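Tubulin-like protein CetZ1 (Haloferax volcanii, PDB 4B46) binds GTP as a tubulin-like cytoskeletal protein and controls archaeal cell shape, being essential for the rod-shaped cells required for efficient swimming. Local coordinates at residues A[8-11]-A[12-16]; A[39-42]-A[43-47]; A[178-181]-A[182-185]. All coordinates share one frame; numbering follows the deposited sequence.

Contact 1 (A[8-11]-A[12-16]); sequences FGQA and GGKVV. With GDP (guanosine-5'-diphosphate), chain B.
Gly9 and Gly13 face each other across the first turn of helix 9-26, a buried local contact where strand 3-8 passes into the helix and the diphosphate of GDP settles on the helix N terminus. Gly13 N donates to Gly9 O over 3.0 Å, and Val15 N reaches Ala11 O almost in line with the carbonyl, with an N-H...O angle of 158°. The amides one turn earlier serve the nucleotide: Gln10 N meets GDP O2B at 2.8 Å, and Ala11 N points very straight at GDP O1A, at 170°. A water accepts from Gly12 N and donates to both Phe8 O and GDP O1A, tying strand end, helix and alpha-phosphate together. This is the glycine-rich strand-turn-helix of the tubulin/FtsZ GTPase domain, in which backbone amides and the helix dipole probably stabilise phosphate charge. Gly9 has no room for a side chain, which would collide with GDP O3B and with the preceding carbonyl; at Gly12 one would strike Phe8 N. Lys14 runs alongside Gln10, its CG 3.3 Å from Gln10 O. A bend at chi3 (62°) carries the lysine chain to the guanine, where CE lies 3.2 Å from GDP O6. Thr111 and Gly112 amides also hydrogen-bond the nucleotide, while Val15 packs on Asn187 of helix 179-198.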
ATOM      1  N   PHE A   8     -11.273   0.731  -0.409  1.00 20.97           N
ATOM      2  CA  PHE A   8     -12.344   1.155   0.491  1.00 18.92           C
ATOM      3  C   PHE A   8     -12.402   2.679   0.516  1.00 17.07           C
ATOM      4  O   PHE A   8     -11.401   3.333   0.812  1.00 18.81           O
ATOM      5  CB  PHE A   8     -12.107   0.613   1.908  1.00 16.74           C
ATOM      6  CG  PHE A   8     -13.349   0.048   2.561  1.00 20.52           C
ATOM      7  CD1 PHE A   8     -14.409   0.872   2.897  1.00 20.53           C
ATOM      8  CD2 PHE A   8     -13.452  -1.302   2.835  1.00 17.74           C
ATOM      9  CE1 PHE A   8     -15.553   0.359   3.501  1.00 22.39           C
ATOM     10  CE2 PHE A   8     -14.595  -1.827   3.434  1.00 20.42           C
ATOM     11  CZ  PHE A   8     -15.647  -0.991   3.766  1.00 19.02           C
ATOM     12  N   GLY A   9     -13.568   3.247   0.200  1.00 15.52           N
ATOM     13  CA  GLY A   9     -13.680   4.695   0.099  1.00 16.98           C
ATOM     14  C   GLY A   9     -13.203   5.175  -1.264  1.00 15.70           C
ATOM     15  O   GLY A   9     -12.750   4.380  -2.093  1.00 15.31           O
ATOM     16  N   GLN A  10     -13.279   6.479  -1.498  1.00 14.14           N
ATOM     17  CA  GLN A  10     -12.977   7.015  -2.818  1.00 19.35           C
ATOM     18  C   GLN A  10     -11.502   6.882  -3.222  1.00 17.18           C
ATOM     19  O   GLN A  10     -11.196   6.489  -4.349  1.00 17.45           O
ATOM     20  CB  GLN A  10     -13.446   8.475  -2.932  1.00 15.35           C
ATOM     21  CG  GLN A  10     -13.211   9.050  -4.312  1.00 25.23           C
ATOM     22  CD  GLN A  10     -13.531  10.521  -4.403  1.00 38.75           C
ATOM     23  OE1 GLN A  10     -13.684  11.200  -3.392  1.00 48.99           O
ATOM     24  NE2 GLN A  10     -13.632  11.023  -5.621  1.00 39.31           N
ATOM     25  N   ALA A  11     -10.597   7.214  -2.309  1.00 17.03           N
ATOM     26  CA  ALA A  11      -9.155   7.100  -2.562  1.00 19.51           C
ATOM     27  C   ALA A  11      -8.723   5.650  -2.802  1.00 18.28           C
ATOM     28  O   ALA A  11      -8.040   5.351  -3.781  1.00 14.87           O
ATOM     29  CB  ALA A  11      -8.364   7.687  -1.399  1.00 17.91           C
ATOM     30  N   GLY A  12      -9.113   4.763  -1.893  1.00 15.19           N
ATOM     31  CA  GLY A  12      -8.809   3.348  -2.023  1.00 15.12           C
ATOM     32  C   GLY A  12      -9.294   2.802  -3.349  1.00 20.96           C
ATOM     33  O   GLY A  12      -8.594   2.032  -4.004  1.00 18.96           O
ATOM     34  N   GLY A  13     -10.494   3.219  -3.750  1.00 19.01           N
ATOM     35  CA  GLY A  13     -11.072   2.808  -5.013  1.00 17.16           C
ATOM     36  C   GLY A  13     -10.246   3.240  -6.212  1.00 23.93           C
ATOM     37  O   GLY A  13      -9.999   2.445  -7.128  1.00 20.46           O
ATOM     38  N   LYS A  14      -9.822   4.502  -6.214  1.00 16.47           N
ATOM     39  CA  LYS A  14      -9.052   5.047  -7.331  1.00 21.02           C
ATOM     40  C   LYS A  14      -7.669   4.394  -7.421  1.00 20.48           C
ATOM     41  O   LYS A  14      -7.143   4.155  -8.510  1.00 19.53           O
ATOM     42  CB  LYS A  14      -8.925   6.574  -7.211  1.00 20.61           C
ATOM     43  CG  LYS A  14     -10.245   7.315  -7.438  1.00 23.35           C
ATOM     44  CD  LYS A  14     -10.166   8.764  -6.986  1.00 28.92           C
ATOM     45  CE  LYS A  14      -9.134   9.547  -7.772  1.00 39.02           C
ATOM     46  NZ  LYS A  14      -9.024  10.960  -7.283  1.00 40.93           N
ATOM     47  N   VAL A  15      -7.081   4.106  -6.273  1.00 15.42           N
ATOM     48  CA  VAL A  15      -5.765   3.478  -6.251  1.00 13.72           C
ATOM     49  C   VAL A  15      -5.827   2.039  -6.770  1.00 23.04           C
ATOM     50  O   VAL A  15      -5.005   1.641  -7.601  1.00 20.98           O
ATOM     51  CB  VAL A  15      -5.129   3.571  -4.850  1.00 14.99           C
ATOM     52  CG1 VAL A  15      -3.855   2.693  -4.752  1.00 15.60           C
ATOM     53  CG2 VAL A  15      -4.815   5.045  -4.535  1.00 14.91           C
ATOM     54  N   VAL A  16      -6.814   1.275  -6.307  1.00 18.82           N
ATOM     55  CA  VAL A  16      -7.004  -0.090  -6.795  1.00 20.37           C
ATOM     56  C   VAL A  16      -7.315  -0.105  -8.289  1.00 21.57           C
ATOM     57  O   VAL A  16      -6.781  -0.936  -9.032  1.00 22.14           O
ATOM     58  CB  VAL A  16      -8.073  -0.856  -5.997  1.00 19.67           C
ATOM     59  CG1 VAL A  16      -8.376  -2.227  -6.659  1.00 18.75           C
ATOM     60  CG2 VAL A  16      -7.593  -1.064  -4.571  1.00 16.44           C
TER
HETATM   61  PB  GDP B1368     -13.829   8.322   1.974  1.00 19.24           P
HETATM   62  O1B GDP B1368     -14.866   8.844   2.926  1.00 17.26           O
HETATM   63  O2B GDP B1368     -14.421   7.911   0.645  1.00 17.24           O
HETATM   64  O3B GDP B1368     -13.119   7.173   2.641  1.00 16.32           O
HETATM   65  O3A GDP B1368     -12.835   9.557   1.768  1.00 18.80           O
HETATM   66  PA  GDP B1368     -11.819   9.704   0.542  1.00 18.22           P
HETATM   67  O1A GDP B1368     -11.251   8.389   0.126  1.00 17.92           O
HETATM   68  O2A GDP B1368     -12.486  10.442  -0.586  1.00 15.31           O
HETATM   69  O5' GDP B1368     -10.698  10.656   1.209  1.00 17.34           O
HETATM   70  C5' GDP B1368      -9.983  10.146   2.336  1.00 15.23           C
HETATM   71  C4' GDP B1368      -8.560  10.670   2.307  1.00 16.55           C
HETATM   72  O4' GDP B1368      -7.857  10.097   1.218  1.00 16.17           O
HETATM   73  C3' GDP B1368      -8.504  12.157   2.014  1.00 15.26           C
HETATM   74  O3' GDP B1368      -8.570  12.850   3.253  1.00 23.00           O
HETATM   75  C2' GDP B1368      -7.172  12.353   1.306  1.00 18.14           C
HETATM   76  O2' GDP B1368      -6.105  12.416   2.254  1.00 16.77           O
HETATM   77  C1' GDP B1368      -6.943  11.042   0.618  1.00 19.09           C
HETATM   78  N9  GDP B1368      -7.302  10.958  -0.805  1.00 15.59           N
HETATM   79  C8  GDP B1368      -8.497  11.229  -1.369  1.00 19.04           C
HETATM   80  N7  GDP B1368      -8.465  10.943  -2.698  1.00 22.24           N
HETATM   81  C5  GDP B1368      -7.235  10.444  -2.975  1.00 22.37           C
HETATM   82  C6  GDP B1368      -6.526   9.920  -4.162  1.00 20.25           C
HETATM   83  O6  GDP B1368      -7.080   9.867  -5.291  1.00 18.50           O
HETATM   84  N1  GDP B1368      -5.261   9.512  -3.991  1.00 18.24           N
HETATM   85  C2  GDP B1368      -4.624   9.554  -2.807  1.00 18.79           C
HETATM   86  N2  GDP B1368      -3.340   9.131  -2.741  1.00 19.67           N
HETATM   87  N3  GDP B1368      -5.210  10.011  -1.678  1.00 20.38           N
HETATM   88  C4  GDP B1368      -6.485  10.450  -1.714  1.00 20.12           C
HETATM   89  O   HOH W   1     -10.291   5.690   0.848  1.00 16.62           O

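Contact 2 (A[39-42]-A[43-47]); sequences SAKA and DLLGL
Asp43 turns CG back beside its own backbone N (chi1 -64°), and with chi2 close to zero the carboxylate comes to lie against the methyl of Ala40, three residues earlier. Ala40 holds the N-cap position of the short helix 41-45, which belongs to the beta-alpha-beta unit of strand 31-38, this helix and strand 55-57 in the GTPase domain. Asp43 OD2 stands 3.6 Å from Ala40 CB, and Asp43 N makes a weak bond to Ala40 O. The same carboxylate oxygen, OD2, takes a weak hydrogen bond from Asn38 ND2, and Asn38 OD1 accepts from Ala40 N, so Asn38, at the end of the strand, links to the start of the helix. The carboxylate also packs on Gln10 of the GTP site. Replacing Asp43 by alanine removes the carboxylate, which would probably leave Asn38 ND2 without this acceptor and open a gap beside the Ala40 methyl. Further on, Lys41 O receives Leu45 N at 3.2 Å with an N-H...O angle of 157°, and a weak hydrogen bond from Leu44 N. Leu44 packs inward on Ala36 and Leu57, whereas the Lys41 and Leu45 side chains cross obliquely, bringing Lys41 NZ to 4.1 Å from Leu45 CD1.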
ATOM      1  N   SER A  39     -19.687   4.065   0.007  1.00 20.66           N
ATOM      2  CA  SER A  39     -21.047   4.408   0.409  1.00 20.12           C
ATOM      3  C   SER A  39     -21.549   5.530  -0.472  1.00 23.26           C
ATOM      4  O   SER A  39     -22.692   5.977  -0.345  1.00 21.06           O
ATOM      5  CB  SER A  39     -21.076   4.853   1.870  1.00 23.76           C
ATOM      6  OG  SER A  39     -20.197   5.945   2.082  1.00 22.22           O
ATOM      7  N   ALA A  40     -20.681   5.993  -1.363  1.00 21.87           N
ATOM      8  CA  ALA A  40     -21.029   7.064  -2.285  1.00 22.70           C
ATOM      9  C   ALA A  40     -21.140   6.463  -3.669  1.00 25.58           C
ATOM     10  O   ALA A  40     -20.159   5.942  -4.205  1.00 26.48           O
ATOM     11  CB  ALA A  40     -19.969   8.193  -2.252  1.00 23.00           C
ATOM     12  N   LYS A  41     -22.343   6.521  -4.234  1.00 25.48           N
ATOM     13  CA  LYS A  41     -22.644   5.849  -5.490  1.00 29.23           C
ATOM     14  C   LYS A  41     -21.879   6.446  -6.662  1.00 25.99           C
ATOM     15  O   LYS A  41     -21.375   5.718  -7.519  1.00 25.56           O
ATOM     16  CB  LYS A  41     -24.148   5.884  -5.767  1.00 31.32           C
ATOM     17  CG  LYS A  41     -24.561   5.120  -7.010  1.00 41.06           C
ATOM     18  CD  LYS A  41     -26.057   4.823  -6.996  1.00 55.11           C
ATOM     19  CE  LYS A  41     -26.511   4.118  -8.272  1.00 65.72           C
ATOM     20  NZ  LYS A  41     -26.677   5.067  -9.410  1.00 73.11           N
ATOM     21  N   ALA A  42     -21.785   7.770  -6.691  1.00 22.07           N
ATOM     22  CA  ALA A  42     -21.087   8.455  -7.770  1.00 28.77           C
ATOM     23  C   ALA A  42     -19.615   8.024  -7.890  1.00 25.78           C
ATOM     24  O   ALA A  42     -19.089   7.944  -8.996  1.00 30.71           O
ATOM     25  CB  ALA A  42     -21.193   9.958  -7.597  1.00 26.63           C
ATOM     26  N   ASP A  43     -18.962   7.749  -6.762  1.00 27.32           N
ATOM     27  CA  ASP A  43     -17.562   7.305  -6.760  1.00 22.54           C
ATOM     28  C   ASP A  43     -17.390   5.977  -7.480  1.00 27.71           C
ATOM     29  O   ASP A  43     -16.457   5.807  -8.264  1.00 25.84           O
ATOM     30  CB  ASP A  43     -17.020   7.168  -5.328  1.00 22.71           C
ATOM     31  CG  ASP A  43     -16.975   8.495  -4.587  1.00 25.86           C
ATOM     32  OD1 ASP A  43     -17.306   9.526  -5.203  1.00 33.55           O
ATOM     33  OD2 ASP A  43     -16.612   8.510  -3.392  1.00 20.69           O
ATOM     34  N   LEU A  44     -18.296   5.037  -7.218  1.00 23.36           N
ATOM     35  CA  LEU A  44     -18.205   3.710  -7.816  1.00 23.78           C
ATOM     36  C   LEU A  44     -18.428   3.755  -9.320  1.00 28.80           C
ATOM     37  O   LEU A  44     -17.805   3.005 -10.060  1.00 29.26           O
ATOM     38  CB  LEU A  44     -19.195   2.746  -7.159  1.00 24.13           C
ATOM     39  CG  LEU A  44     -18.927   2.422  -5.688  1.00 23.26           C
ATOM     40  CD1 LEU A  44     -20.083   1.592  -5.138  1.00 21.93           C
ATOM     41  CD2 LEU A  44     -17.590   1.674  -5.522  1.00 21.05           C
ATOM     42  N   LEU A  45     -19.319   4.639  -9.764  1.00 29.05           N
ATOM     43  CA  LEU A  45     -19.593   4.808 -11.186  1.00 27.79           C
ATOM     44  C   LEU A  45     -18.386   5.363 -11.937  1.00 30.37           C
ATOM     45  O   LEU A  45     -18.218   5.115 -13.128  1.00 31.52           O
ATOM     46  CB  LEU A  45     -20.790   5.744 -11.389  1.00 29.27           C
ATOM     47  CG  LEU A  45     -22.152   5.253 -10.904  1.00 37.91           C
ATOM     48  CD1 LEU A  45     -23.190   6.361 -11.049  1.00 43.59           C
ATOM     49  CD2 LEU A  45     -22.580   4.015 -11.680  1.00 40.22           C
ATOM     50  N   GLY A  46     -17.550   6.118 -11.238  1.00 32.10           N
ATOM     51  CA  GLY A  46     -16.390   6.737 -11.852  1.00 32.94           C
ATOM     52  C   GLY A  46     -15.222   5.800 -12.103  1.00 33.43           C
ATOM     53  O   GLY A  46     -14.287   6.152 -12.817  1.00 35.25           O
ATOM     54  N   LEU A  47     -15.263   4.608 -11.521  1.00 34.78           N
ATOM     55  CA  LEU A  47     -14.172   3.660 -11.710  1.00 30.97           C
ATOM     56  C   LEU A  47     -14.197   3.121 -13.127  1.00 36.96           C
ATOM     57  O   LEU A  47     -15.243   3.105 -13.774  1.00 42.66           O
ATOM     58  CB  LEU A  47     -14.255   2.527 -10.699  1.00 26.64           C
ATOM     59  CG  LEU A  47     -14.201   3.016  -9.258  1.00 23.95           C
ATOM     60  CD1 LEU A  47     -14.491   1.873  -8.307  1.00 25.12           C
ATOM     61  CD2 LEU A  47     -12.843   3.653  -8.955  1.00 19.76           C
TER

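Contact 3 (A[178-181]-A[182-185]); sequences SVQG and GYDE. With GDP (guanosine-5'-diphosphate), chain B.
Ser178 O accepts from Gly182 N over 2.9 Å, the shortest backbone bond joining 178-181 to 182-185, while the hydroxyl of the same serine works as the N-cap. Its OG takes the amide of Gly181 at 2.9 Å, with an N-H...O angle of 151°, so one residue occupies two amides of the first turn. Glycine suits position 181 because a side chain there would strike that hydroxyl. Next along the helix, Tyr183 N bonds to Val179 O, and the two side chains run side by side. With chi1 at 164°, Val179 swings CG1 away from its own amide nitrogen and against Tyr183 CE2, 3.4 Å away. Val179 O lies over one face of the ring; the opposite face covers the guanine, and GDP C5 sits above the middle of the Tyr183 ring, 3.5 Å from its plane. At the sugar, Tyr183 OH comes within 3.4 Å of GDP C2'. The amide of Gln180 sits at the edge of the ring, its plane 57° from that of the tyrosine. Asn187, farther along the helix, hydrogen-bonds the nucleotide. An aromatic ring laid on the guanine from the first turns of helix 179-198, the central helix of the fold, marks the nucleotide pocket of the tubulin/FtsZ family.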
ATOM      1  N   SER A 178      -3.870  21.421  -8.969  1.00 41.79           N
ATOM      2  CA  SER A 178      -5.189  21.229  -8.406  1.00 37.94           C
ATOM      3  C   SER A 178      -5.154  20.011  -7.487  1.00 39.54           C
ATOM      4  O   SER A 178      -4.230  19.191  -7.556  1.00 38.94           O
ATOM      5  CB  SER A 178      -6.201  21.002  -9.521  1.00 38.63           C
ATOM      6  OG  SER A 178      -6.066  19.696 -10.063  1.00 38.64           O
ATOM      7  N   VAL A 179      -6.161  19.899  -6.629  1.00 37.18           N
ATOM      8  CA  VAL A 179      -6.276  18.762  -5.726  1.00 39.80           C
ATOM      9  C   VAL A 179      -6.307  17.449  -6.494  1.00 34.53           C
ATOM     10  O   VAL A 179      -5.540  16.525  -6.195  1.00 29.59           O
ATOM     11  CB  VAL A 179      -7.552  18.853  -4.864  1.00 40.45           C
ATOM     12  CG1 VAL A 179      -7.869  17.502  -4.232  1.00 32.96           C
ATOM     13  CG2 VAL A 179      -7.416  19.934  -3.805  1.00 40.86           C
ATOM     14  N   GLN A 180      -7.185  17.383  -7.490  1.00 36.20           N
ATOM     15  CA  GLN A 180      -7.401  16.151  -8.231  1.00 34.73           C
ATOM     16  C   GLN A 180      -6.213  15.820  -9.129  1.00 36.49           C
ATOM     17  O   GLN A 180      -5.850  14.652  -9.277  1.00 31.39           O
ATOM     18  CB  GLN A 180      -8.686  16.245  -9.053  1.00 39.49           C
ATOM     19  CG  GLN A 180      -9.145  14.894  -9.603  1.00 52.11           C
ATOM     20  CD  GLN A 180      -9.236  13.827  -8.512  1.00 56.04           C
ATOM     21  OE1 GLN A 180      -8.639  12.756  -8.637  1.00 61.81           O
ATOM     22  NE2 GLN A 180      -9.977  14.121  -7.434  1.00 49.44           N
ATOM     23  N   GLY A 181      -5.606  16.854  -9.710  1.00 36.87           N
ATOM     24  CA  GLY A 181      -4.423  16.688 -10.540  1.00 34.80           C
ATOM     25  C   GLY A 181      -3.278  16.138  -9.717  1.00 33.99           C
ATOM     26  O   GLY A 181      -2.501  15.306 -10.190  1.00 34.61           O
ATOM     27  N   GLY A 182      -3.187  16.600  -8.474  1.00 34.08           N
ATOM     28  CA  GLY A 182      -2.184  16.121  -7.546  1.00 32.47           C
ATOM     29  C   GLY A 182      -2.383  14.650  -7.233  1.00 33.42           C
ATOM     30  O   GLY A 182      -1.419  13.882  -7.213  1.00 23.92           O
ATOM     31  N   TYR A 183      -3.635  14.255  -6.995  1.00 30.62           N
ATOM     32  CA  TYR A 183      -3.949  12.861  -6.682  1.00 25.21           C
ATOM     33  C   TYR A 183      -3.626  11.921  -7.842  1.00 23.58           C
ATOM     34  O   TYR A 183      -3.167  10.802  -7.618  1.00 22.49           O
ATOM     35  CB  TYR A 183      -5.412  12.690  -6.245  1.00 25.35           C
ATOM     36  CG  TYR A 183      -5.708  13.219  -4.854  1.00 26.66           C
ATOM     37  CD1 TYR A 183      -4.777  13.095  -3.832  1.00 27.14           C
ATOM     38  CD2 TYR A 183      -6.917  13.845  -4.566  1.00 26.46           C
ATOM     39  CE1 TYR A 183      -5.040  13.572  -2.559  1.00 24.81           C
ATOM     40  CE2 TYR A 183      -7.190  14.321  -3.292  1.00 28.28           C
ATOM     41  CZ  TYR A 183      -6.239  14.187  -2.297  1.00 28.24           C
ATOM     42  OH  TYR A 183      -6.490  14.662  -1.031  1.00 32.01           O
ATOM     43  N   ASP A 184      -3.856  12.374  -9.073  1.00 23.38           N
ATOM     44  CA  ASP A 184      -3.530  11.559 -10.247  1.00 30.00           C
ATOM     45  C   ASP A 184      -2.044  11.223 -10.299  1.00 30.53           C
ATOM     46  O   ASP A 184      -1.664  10.096 -10.615  1.00 32.52           O
ATOM     47  CB  ASP A 184      -3.925  12.266 -11.546  1.00 34.84           C
ATOM     48  CG  ASP A 184      -5.424  12.299 -11.763  1.00 38.60           C
ATOM     49  OD1 ASP A 184      -6.148  11.581 -11.039  1.00 40.16           O
ATOM     50  OD2 ASP A 184      -5.874  13.055 -12.655  1.00 38.50           O
ATOM     51  N   GLU A 185      -1.202  12.204  -9.998  1.00 22.99           N
ATOM     52  CA  GLU A 185       0.234  11.967 -10.017  1.00 24.14           C
ATOM     53  C   GLU A 185       0.652  11.164  -8.806  1.00 23.07           C
ATOM     54  O   GLU A 185       1.471  10.254  -8.922  1.00 22.98           O
ATOM     55  CB  GLU A 185       1.010  13.285 -10.129  1.00 29.47           C
ATOM     56  CG  GLU A 185       0.694  14.011 -11.421  1.00 40.60           C
ATOM     57  CD  GLU A 185       1.310  15.394 -11.503  1.00 57.62           C
ATOM     58  OE1 GLU A 185       2.024  15.799 -10.560  1.00 63.71           O
ATOM     59  OE2 GLU A 185       1.072  16.080 -12.518  1.00 60.28           O
TER
HETATM   60  PB  GDP B1368     -13.829   8.322   1.974  1.00 19.24           P
HETATM   61  O1B GDP B1368     -14.866   8.844   2.926  1.00 17.26           O
HETATM   62  O2B GDP B1368     -14.421   7.911   0.645  1.00 17.24           O
HETATM   63  O3B GDP B1368     -13.119   7.173   2.641  1.00 16.32           O
HETATM   64  O3A GDP B1368     -12.835   9.557   1.768  1.00 18.80           O
HETATM   65  PA  GDP B1368     -11.819   9.704   0.542  1.00 18.22           P
HETATM   66  O1A GDP B1368     -11.251   8.389   0.126  1.00 17.92           O
HETATM   67  O2A GDP B1368     -12.486  10.442  -0.586  1.00 15.31           O
HETATM   68  O5' GDP B1368     -10.698  10.656   1.209  1.00 17.34           O
HETATM   69  C5' GDP B1368      -9.983  10.146   2.336  1.00 15.23           C
HETATM   70  C4' GDP B1368      -8.560  10.670   2.307  1.00 16.55           C
HETATM   71  O4' GDP B1368      -7.857  10.097   1.218  1.00 16.17           O
HETATM   72  C3' GDP B1368      -8.504  12.157   2.014  1.00 15.26           C
HETATM   73  O3' GDP B1368      -8.570  12.850   3.253  1.00 23.00           O
HETATM   74  C2' GDP B1368      -7.172  12.353   1.306  1.00 18.14           C
HETATM   75  O2' GDP B1368      -6.105  12.416   2.254  1.00 16.77           O
HETATM   76  C1' GDP B1368      -6.943  11.042   0.618  1.00 19.09           C
HETATM   77  N9  GDP B1368      -7.302  10.958  -0.805  1.00 15.59           N
HETATM   78  C8  GDP B1368      -8.497  11.229  -1.369  1.00 19.04           C
HETATM   79  N7  GDP B1368      -8.465  10.943  -2.698  1.00 22.24           N
HETATM   80  C5  GDP B1368      -7.235  10.444  -2.975  1.00 22.37           C
HETATM   81  C6  GDP B1368      -6.526   9.920  -4.162  1.00 20.25           C
HETATM   82  O6  GDP B1368      -7.080   9.867  -5.291  1.00 18.50           O
HETATM   83  N1  GDP B1368      -5.261   9.512  -3.991  1.00 18.24           N
HETATM   84  C2  GDP B1368      -4.624   9.554  -2.807  1.00 18.79           C
HETATM   85  N2  GDP B1368      -3.340   9.131  -2.741  1.00 19.67           N
HETATM   86  N3  GDP B1368      -5.210  10.011  -1.678  1.00 20.38           N
HETATM   87  C4  GDP B1368      -6.485  10.450  -1.714  1.00 20.12           C

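Overall arrangement
From the N terminus, strand 3-8 leads into contact 1 at the start of helix 9-26; strand 31-38 then leads into contact 2 on helix 41-45, and contact 3 lies far later, at the start of helix 179-198. Each contact is local, made between adjoining residues of one helix, and closes no long loop; the three follow in series, with no nesting or crossing. Contacts 1 and 2 belong to successive beta-alpha-beta units and touch where Gln10 meets Asp43 and Gly13 meets Leu47. Contacts 1 and 3 both touch GDP, joining the nucleotide-binding helix 9-26 and the central helix 179-198 round one ligand. Contacts 2 and 3 stay about 9 Å apart at their nearest atoms.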